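Local coordinates for protein MEM-A1 (Soil metagenome, PDB 6E0S) that probably hydrolyses beta-lactam antibiotics with the help of bound zinc, as a subclass B3 metallo-beta-lactamase from soil, at residues 110-124 and 137-149. Residues are numbered along the deposited sequence; the frame is centred on the assembly and turned at random.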
ATOM      1  N   THR A 110      -7.351  10.720  10.830  1.00 17.49           N
ATOM      2  CA  THR A 110      -6.005  10.544  11.354  1.00 17.96           C
ATOM      3  C   THR A 110      -5.263   9.625  10.407  1.00 15.80           C
ATOM      4  O   THR A 110      -5.871   8.717   9.821  1.00 16.53           O
ATOM      5  CB  THR A 110      -6.048   9.955  12.765  1.00 18.98           C
ATOM      6  OG1 THR A 110      -6.560  10.937  13.669  1.00 20.58           O
ATOM      7  CG2 THR A 110      -4.655   9.536  13.263  1.00 19.13           C
ATOM      8  N   VAL A 111      -3.969   9.898  10.214  1.00 14.69           N
ATOM      9  CA  VAL A 111      -3.134   9.185   9.241  1.00 15.19           C
ATOM     10  C   VAL A 111      -2.175   8.274   9.996  1.00 16.15           C
ATOM     11  O   VAL A 111      -1.481   8.726  10.913  1.00 15.58           O
ATOM     12  CB  VAL A 111      -2.378  10.167   8.323  1.00 15.70           C
ATOM     13  CG1 VAL A 111      -1.304   9.456   7.499  1.00 14.90           C
ATOM     14  CG2 VAL A 111      -3.371  10.856   7.410  1.00 17.93           C
ATOM     15  N   LEU A 112      -2.138   6.996   9.605  1.00 15.68           N
ATOM     16  CA  LEU A 112      -1.368   5.979  10.300  1.00 15.56           C
ATOM     17  C   LEU A 112      -0.252   5.450   9.409  1.00 17.09           C
ATOM     18  O   LEU A 112      -0.464   5.169   8.219  1.00 19.03           O
ATOM     19  CB  LEU A 112      -2.298   4.834  10.740  1.00 16.08           C
ATOM     20  CG  LEU A 112      -3.477   5.179  11.638  1.00 18.65           C
ATOM     21  CD1 LEU A 112      -4.193   3.903  12.050  1.00 18.44           C
ATOM     22  CD2 LEU A 112      -3.025   5.928  12.872  1.00 21.17           C
ATOM     23  N   ALA A 113       0.901   5.202  10.025  1.00 17.67           N
ATOM     24  CA  ALA A 113       2.076   4.698   9.328  1.00 15.78           C
ATOM     25  C   ALA A 113       3.005   4.041  10.343  1.00 16.19           C
ATOM     26  O   ALA A 113       2.861   4.208  11.559  1.00 18.15           O
ATOM     27  CB  ALA A 113       2.825   5.837   8.586  1.00 14.65           C
ATOM     28  N   SER A 114       3.996   3.317   9.823  1.00 16.58           N
ATOM     29  CA  SER A 114       5.077   2.847  10.678  1.00 17.12           C
ATOM     30  C   SER A 114       5.820   4.016  11.324  1.00 17.83           C
ATOM     31  O   SER A 114       5.703   5.182  10.921  1.00 18.74           O
ATOM     32  CB  SER A 114       6.087   2.026   9.873  1.00 17.65           C
ATOM     33  OG  SER A 114       6.651   2.860   8.869  1.00 17.55           O
ATOM     34  N   VAL A 115       6.655   3.688  12.314  1.00 19.34           N
ATOM     35  CA  VAL A 115       7.445   4.732  12.959  1.00 21.57           C
ATOM     36  C   VAL A 115       8.307   5.465  11.935  1.00 22.54           C
ATOM     37  O   VAL A 115       8.349   6.702  11.897  1.00 22.30           O
ATOM     38  CB  VAL A 115       8.293   4.129  14.090  1.00 24.37           C
ATOM     39  CG1 VAL A 115       9.216   5.171  14.687  1.00 24.73           C
ATOM     40  CG2 VAL A 115       7.382   3.555  15.151  1.00 25.61           C
ATOM     41  N   GLN A 116       8.990   4.722  11.067  1.00 20.77           N
ATOM     42  CA  GLN A 116       9.835   5.386  10.079  1.00 22.04           C
ATOM     43  C   GLN A 116       9.002   6.123   9.036  1.00 21.84           C
ATOM     44  O   GLN A 116       9.361   7.231   8.614  1.00 22.83           O
ATOM     45  CB  GLN A 116      10.757   4.366   9.396  1.00 24.12           C
ATOM     46  CG  GLN A 116      11.911   3.883  10.305  1.00 28.26           C
ATOM     47  CD  GLN A 116      12.786   5.033  10.776  1.00 34.49           C
ATOM     48  OE1 GLN A 116      13.058   5.170  11.970  1.00 38.85           O
ATOM     49  NE2 GLN A 116      13.202   5.888   9.843  1.00 36.06           N
ATOM     50  N   GLY A 117       7.919   5.508   8.575  1.00 19.70           N
ATOM     51  CA  GLY A 117       7.084   6.160   7.575  1.00 18.81           C
ATOM     52  C   GLY A 117       6.432   7.423   8.101  1.00 20.02           C
ATOM     53  O   GLY A 117       6.324   8.430   7.382  1.00 19.16           O
ATOM     54  N   GLU A 118       5.995   7.388   9.364  1.00 20.08           N
ATOM     55  CA  GLU A 118       5.331   8.536   9.964  0.56 21.48           C
ATOM     56  C   GLU A 118       6.223   9.770   9.933  1.00 23.12           C
ATOM     57  O   GLU A 118       5.731  10.885   9.756  1.00 24.20           O
ATOM     58  CB  GLU A 118       4.909   8.204  11.404  0.56 22.27           C
ATOM     59  CG  GLU A 118       3.896   9.194  11.985  0.56 23.23           C
ATOM     60  CD  GLU A 118       4.553  10.393  12.635  0.56 23.90           C
ATOM     61  OE1 GLU A 118       5.766  10.325  12.905  0.56 24.06           O
ATOM     62  OE2 GLU A 118       3.865  11.417  12.867  0.56 24.68           O
ATOM     63  N   LYS A 119       7.540   9.579  10.102  1.00 23.11           N
ATOM     64  CA  LYS A 119       8.451  10.723  10.138  1.00 26.56           C
ATOM     65  C   LYS A 119       8.464  11.453   8.813  1.00 23.16           C
ATOM     66  O   LYS A 119       8.446  12.691   8.782  1.00 22.21           O
ATOM     67  CB  LYS A 119       9.865  10.276  10.488  1.00 31.12           C
ATOM     68  CG  LYS A 119      10.018   9.892  11.931  1.00 35.74           C
ATOM     69  CD  LYS A 119      11.460   9.599  12.268  1.00 40.22           C
ATOM     70  CE  LYS A 119      11.875   8.249  11.730  1.00 43.74           C
ATOM     71  NZ  LYS A 119      12.788   7.557  12.703  1.00 47.58           N
ATOM     72  N   VAL A 120       8.499  10.704   7.714  1.00 20.28           N
ATOM     73  CA  VAL A 120       8.457  11.314   6.388  1.00 20.07           C
ATOM     74  C   VAL A 120       7.102  11.949   6.124  1.00 19.84           C
ATOM     75  O   VAL A 120       7.017  13.025   5.520  1.00 19.14           O
ATOM     76  CB  VAL A 120       8.802  10.274   5.306  1.00 18.98           C
ATOM     77  CG1 VAL A 120       8.596  10.863   3.883  1.00 17.99           C
ATOM     78  CG2 VAL A 120      10.234   9.839   5.472  1.00 18.57           C
ATOM     79  N   LEU A 121       6.015  11.274   6.501  1.00 17.82           N
ATOM     80  CA  LEU A 121       4.709  11.861   6.228  1.00 17.52           C
ATOM     81  C   LEU A 121       4.559  13.190   6.939  1.00 18.57           C
ATOM     82  O   LEU A 121       4.011  14.148   6.384  1.00 18.64           O
ATOM     83  CB  LEU A 121       3.585  10.907   6.650  1.00 17.79           C
ATOM     84  CG  LEU A 121       3.552   9.567   5.913  1.00 19.14           C
ATOM     85  CD1 LEU A 121       2.262   8.833   6.192  1.00 20.05           C
ATOM     86  CD2 LEU A 121       3.765   9.743   4.409  1.00 19.46           C
ATOM     87  N   ARG A 122       5.022  13.265   8.180  1.00 20.60           N
ATOM     88  CA  ARG A 122       4.840  14.488   8.957  1.00 25.72           C
ATOM     89  C   ARG A 122       5.622  15.658   8.365  1.00 24.97           C
ATOM     90  O   ARG A 122       5.149  16.804   8.381  1.00 24.36           O
ATOM     91  CB  ARG A 122       5.275  14.218  10.394  1.00 33.83           C
ATOM     92  CG  ARG A 122       4.574  15.027  11.433  1.00 42.59           C
ATOM     93  CD  ARG A 122       4.950  14.519  12.803  1.00 47.73           C
ATOM     94  NE  ARG A 122       3.859  14.633  13.757  1.00 53.82           N
ATOM     95  CZ  ARG A 122       4.024  14.533  15.070  1.00 61.34           C
ATOM     96  NH1 ARG A 122       5.240  14.323  15.564  1.00 64.04           N
ATOM     97  NH2 ARG A 122       2.984  14.644  15.890  1.00 65.89           N
ATOM     98  N   SER A 123       6.838  15.402   7.869  1.00 25.60           N
ATOM     99  CA  SER A 123       7.669  16.467   7.319  1.00 24.45           C
ATOM    100  C   SER A 123       7.491  16.663   5.816  1.00 23.08           C
ATOM    101  O   SER A 123       7.823  17.746   5.300  1.00 23.74           O
ATOM    102  CB  SER A 123       9.147  16.196   7.588  1.00 25.37           C
ATOM    103  OG  SER A 123       9.592  15.114   6.778  1.00 23.94           O
ATOM    104  N   GLY A 124       6.987  15.659   5.107  1.00 21.08           N
ATOM    105  CA  GLY A 124       6.982  15.709   3.661  1.00 22.03           C
ATOM    106  C   GLY A 124       8.331  15.456   3.020  1.00 22.44           C
ATOM    107  O   GLY A 124       8.419  15.456   1.785  1.00 22.69           O
ATOM    108  N   PRO A 137      10.487  13.432  -4.912  1.00 23.89           N
ATOM    109  CA  PRO A 137       9.950  14.777  -4.699  1.00 24.87           C
ATOM    110  C   PRO A 137       9.490  14.951  -3.269  1.00 22.13           C
ATOM    111  O   PRO A 137       9.108  13.973  -2.599  1.00 21.19           O
ATOM    112  CB  PRO A 137       8.752  14.831  -5.674  1.00 25.76           C
ATOM    113  CG  PRO A 137       8.932  13.714  -6.589  1.00 26.97           C
ATOM    114  CD  PRO A 137       9.667  12.644  -5.838  1.00 24.21           C
ATOM    115  N   PRO A 138       9.453  16.176  -2.770  1.00 22.30           N
ATOM    116  CA  PRO A 138       8.840  16.409  -1.457  1.00 21.12           C
ATOM    117  C   PRO A 138       7.336  16.247  -1.549  1.00 20.62           C
ATOM    118  O   PRO A 138       6.740  16.337  -2.633  1.00 21.92           O
ATOM    119  CB  PRO A 138       9.220  17.857  -1.134  1.00 23.34           C
ATOM    120  CG  PRO A 138       9.387  18.504  -2.511  1.00 25.56           C
ATOM    121  CD  PRO A 138       9.929  17.415  -3.404  1.00 24.13           C
ATOM    122  N   MET A 139       6.720  16.014  -0.390  1.00 20.04           N
ATOM    123  CA  MET A 139       5.272  16.000  -0.281  1.00 19.77           C
ATOM    124  C   MET A 139       4.821  17.105   0.665  1.00 20.71           C
ATOM    125  O   MET A 139       5.611  17.620   1.460  1.00 21.00           O
ATOM    126  CB  MET A 139       4.770  14.642   0.228  1.00 18.53           C
ATOM    127  CG  MET A 139       5.103  13.467  -0.703  1.00 17.89           C
ATOM    128  SD  MET A 139       4.569  11.867  -0.029  1.00 18.81           S
ATOM    129  CE  MET A 139       5.650  11.725   1.417  1.00 16.47           C
ATOM    130  N   THR A 140       3.540  17.465   0.567  1.00 20.78           N
ATOM    131  CA  THR A 140       2.947  18.391   1.530  1.00 22.71           C
ATOM    132  C   THR A 140       2.918  17.738   2.909  1.00 20.84           C
ATOM    133  O   THR A 140       2.439  16.614   3.039  1.00 19.80           O
ATOM    134  CB  THR A 140       1.521  18.775   1.140  1.00 24.46           C
ATOM    135  OG1 THR A 140       1.536  19.392  -0.143  1.00 24.49           O
ATOM    136  CG2 THR A 140       0.956  19.788   2.155  1.00 25.75           C
ATOM    137  N   PRO A 141       3.421  18.403   3.947  1.00 23.32           N
ATOM    138  CA  PRO A 141       3.387  17.809   5.293  1.00 23.91           C
ATOM    139  C   PRO A 141       1.978  17.405   5.685  1.00 24.72           C
ATOM    140  O   PRO A 141       1.005  18.061   5.322  1.00 24.96           O
ATOM    141  CB  PRO A 141       3.913  18.930   6.186  1.00 25.26           C
ATOM    142  CG  PRO A 141       4.759  19.764   5.272  1.00 25.43           C
ATOM    143  CD  PRO A 141       4.055  19.732   3.945  1.00 25.49           C
ATOM    144  N   VAL A 142       1.886  16.306   6.438  1.00 23.40           N
ATOM    145  CA  VAL A 142       0.618  15.727   6.878  1.00 24.16           C
ATOM    146  C   VAL A 142       0.542  15.884   8.383  1.00 24.80           C
ATOM    147  O   VAL A 142       1.483  15.515   9.094  1.00 23.53           O
ATOM    148  CB  VAL A 142       0.495  14.246   6.482  1.00 23.56           C
ATOM    149  CG1 VAL A 142      -0.774  13.623   7.137  1.00 23.71           C
ATOM    150  CG2 VAL A 142       0.433  14.094   4.968  1.00 23.93           C
ATOM    151  N   ALA A 143      -0.569  16.438   8.866  1.00 27.13           N
ATOM    152  CA  ALA A 143      -0.799  16.603  10.289  1.00 29.20           C
ATOM    153  C   ALA A 143      -1.618  15.423  10.807  1.00 26.50           C
ATOM    154  O   ALA A 143      -2.040  14.565  10.038  1.00 26.97           O
ATOM    155  CB  ALA A 143      -1.508  17.927  10.558  1.00 32.54           C
ATOM    156  N   ASN A 144      -1.868  15.392  12.119  1.00 26.70           N
ATOM    157  CA  ASN A 144      -2.743  14.385  12.732  1.00 25.27           C
ATOM    158  C   ASN A 144      -2.299  12.965  12.360  1.00 22.84           C
ATOM    159  O   ASN A 144      -3.100  12.110  11.966  1.00 20.97           O
ATOM    160  CB  ASN A 144      -4.210  14.627  12.346  1.00 27.14           C
ATOM    161  CG  ASN A 144      -4.792  15.923  12.938  1.00 31.96           C
ATOM    162  OD1 ASN A 144      -4.232  16.548  13.864  1.00 34.84           O
ATOM    163  ND2 ASN A 144      -5.951  16.322  12.418  1.00 31.99           N
ATOM    164  N   THR A 145      -1.002  12.698  12.498  1.00 23.90           N
ATOM    165  CA  THR A 145      -0.491  11.358  12.230  1.00 23.10           C
ATOM    166  C   THR A 145      -0.338  10.580  13.533  1.00 22.93           C
ATOM    167  O   THR A 145      -0.352  11.139  14.629  1.00 24.36           O
ATOM    168  CB  THR A 145       0.860  11.387  11.493  1.00 23.94           C
ATOM    169  OG1 THR A 145       1.831  12.070  12.302  1.00 25.19           O
ATOM    170  CG2 THR A 145       0.746  12.103  10.158  1.00 25.24           C
ATOM    171  N   ARG A 146      -0.192   9.266  13.396  1.00 22.84           N
ATOM    172  CA  ARG A 146       0.092   8.415  14.545  1.00 23.27           C
ATOM    173  C   ARG A 146       0.892   7.226  14.038  1.00 22.02           C
ATOM    174  O   ARG A 146       0.533   6.646  13.016  1.00 20.20           O
ATOM    175  CB  ARG A 146      -1.194   7.931  15.222  1.00 24.43           C
ATOM    176  CG  ARG A 146      -0.966   6.881  16.289  1.00 27.51           C
ATOM    177  CD  ARG A 146      -2.137   6.790  17.292  1.00 31.28           C
ATOM    178  NE  ARG A 146      -3.443   6.675  16.644  1.00 32.53           N
ATOM    179  CZ  ARG A 146      -3.995   5.521  16.268  1.00 34.04           C
ATOM    180  NH1 ARG A 146      -3.362   4.377  16.465  1.00 33.24           N
ATOM    181  NH2 ARG A 146      -5.191   5.511  15.691  1.00 35.88           N
ATOM    182  N   ALA A 147       1.964   6.868  14.734  1.00 22.09           N
ATOM    183  CA  ALA A 147       2.748   5.710  14.312  1.00 21.00           C
ATOM    184  C   ALA A 147       2.074   4.451  14.820  1.00 20.86           C
ATOM    185  O   ALA A 147       1.508   4.446  15.921  1.00 21.11           O
ATOM    186  CB  ALA A 147       4.172   5.778  14.868  1.00 21.92           C
ATOM    187  N   VAL A 148       2.137   3.382  14.026  1.00 18.94           N
ATOM    188  CA  VAL A 148       1.704   2.061  14.477  1.00 20.55           C
ATOM    189  C   VAL A 148       2.920   1.155  14.557  1.00 21.09           C
ATOM    190  O   VAL A 148       3.885   1.297  13.785  1.00 20.58           O
ATOM    191  CB  VAL A 148       0.634   1.445  13.556  1.00 19.09           C
ATOM    192  CG1 VAL A 148      -0.636   2.355  13.498  1.00 20.24           C
ATOM    193  CG2 VAL A 148       1.177   1.211  12.153  1.00 18.48           C
ATOM    194  N   ALA A 149       2.870   0.218  15.497  1.00 21.12           N
ATOM    195  CA  ALA A 149       3.902  -0.788  15.684  1.00 21.75           C
ATOM    196  C   ALA A 149       3.639  -1.982  14.776  1.00 20.91           C
ATOM    197  O   ALA A 149       2.532  -2.193  14.286  1.00 18.70           O
ATOM    198  CB  ALA A 149       3.960  -1.243  17.157  1.00 22.79           C
TER
HETATM  199  O   HOH W   1       4.079  14.291   3.600  1.00 19.38           O
HETATM  200  O   HOH W   2       3.164  17.784   9.937  1.00 33.86           O
HETATM  201  O   HOH W   3       0.708  14.583  14.281  1.00 42.90           O
HETATM  202  O   HOH W   4       1.419  14.887  11.897  1.00 53.29           O
HETATM  203  O   HOH W   5       8.008  18.867   2.565  1.00 22.54           O
HETATM  204  O   HOH W   6       8.862  13.138   0.246  1.00 21.56           O
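The carbonyl oxygen of G124 takes two hydrogen bonds, from M139 N at 2.8 Å, nearly straight (173°) and on a lone pair, and from a water that also donates to P137 O. L121 O is likewise gripped twice, by V142 N at 3.0 Å and by a water shared with T140 O; the C-terminal end of helix 115-123 is thereby tied to the incoming 137-142 loop. G124 has positive phi, and its CA makes a CA-H...O contact with M139 O (CA to O 3.2 Å); the backbone angles and the nearby M139 O together leave little room for a side chain. The M139 chain turns at its last torsion (chi3 -66°), carrying CE to V120 CG1 (3.9 Å) and L121 CD2. At the other end, strands 110-114 and 145-148 pair in parallel: R146 N donates to V111 O, and V148 N to A113 O at 2.7 Å. L112 CD2 sits 3.5 Å above the R146 guanidinium plane, over its centre. The R122 guanidinium binds two waters in plane at its edge, and these bridge to the backbone of V142 and T145. Strand 110-114, helix 115-123 and strand 145-148 thus form a beta-alpha-beta crossover at one border of a mixed sheet, in keeping with the metallo-beta-lactamase fold.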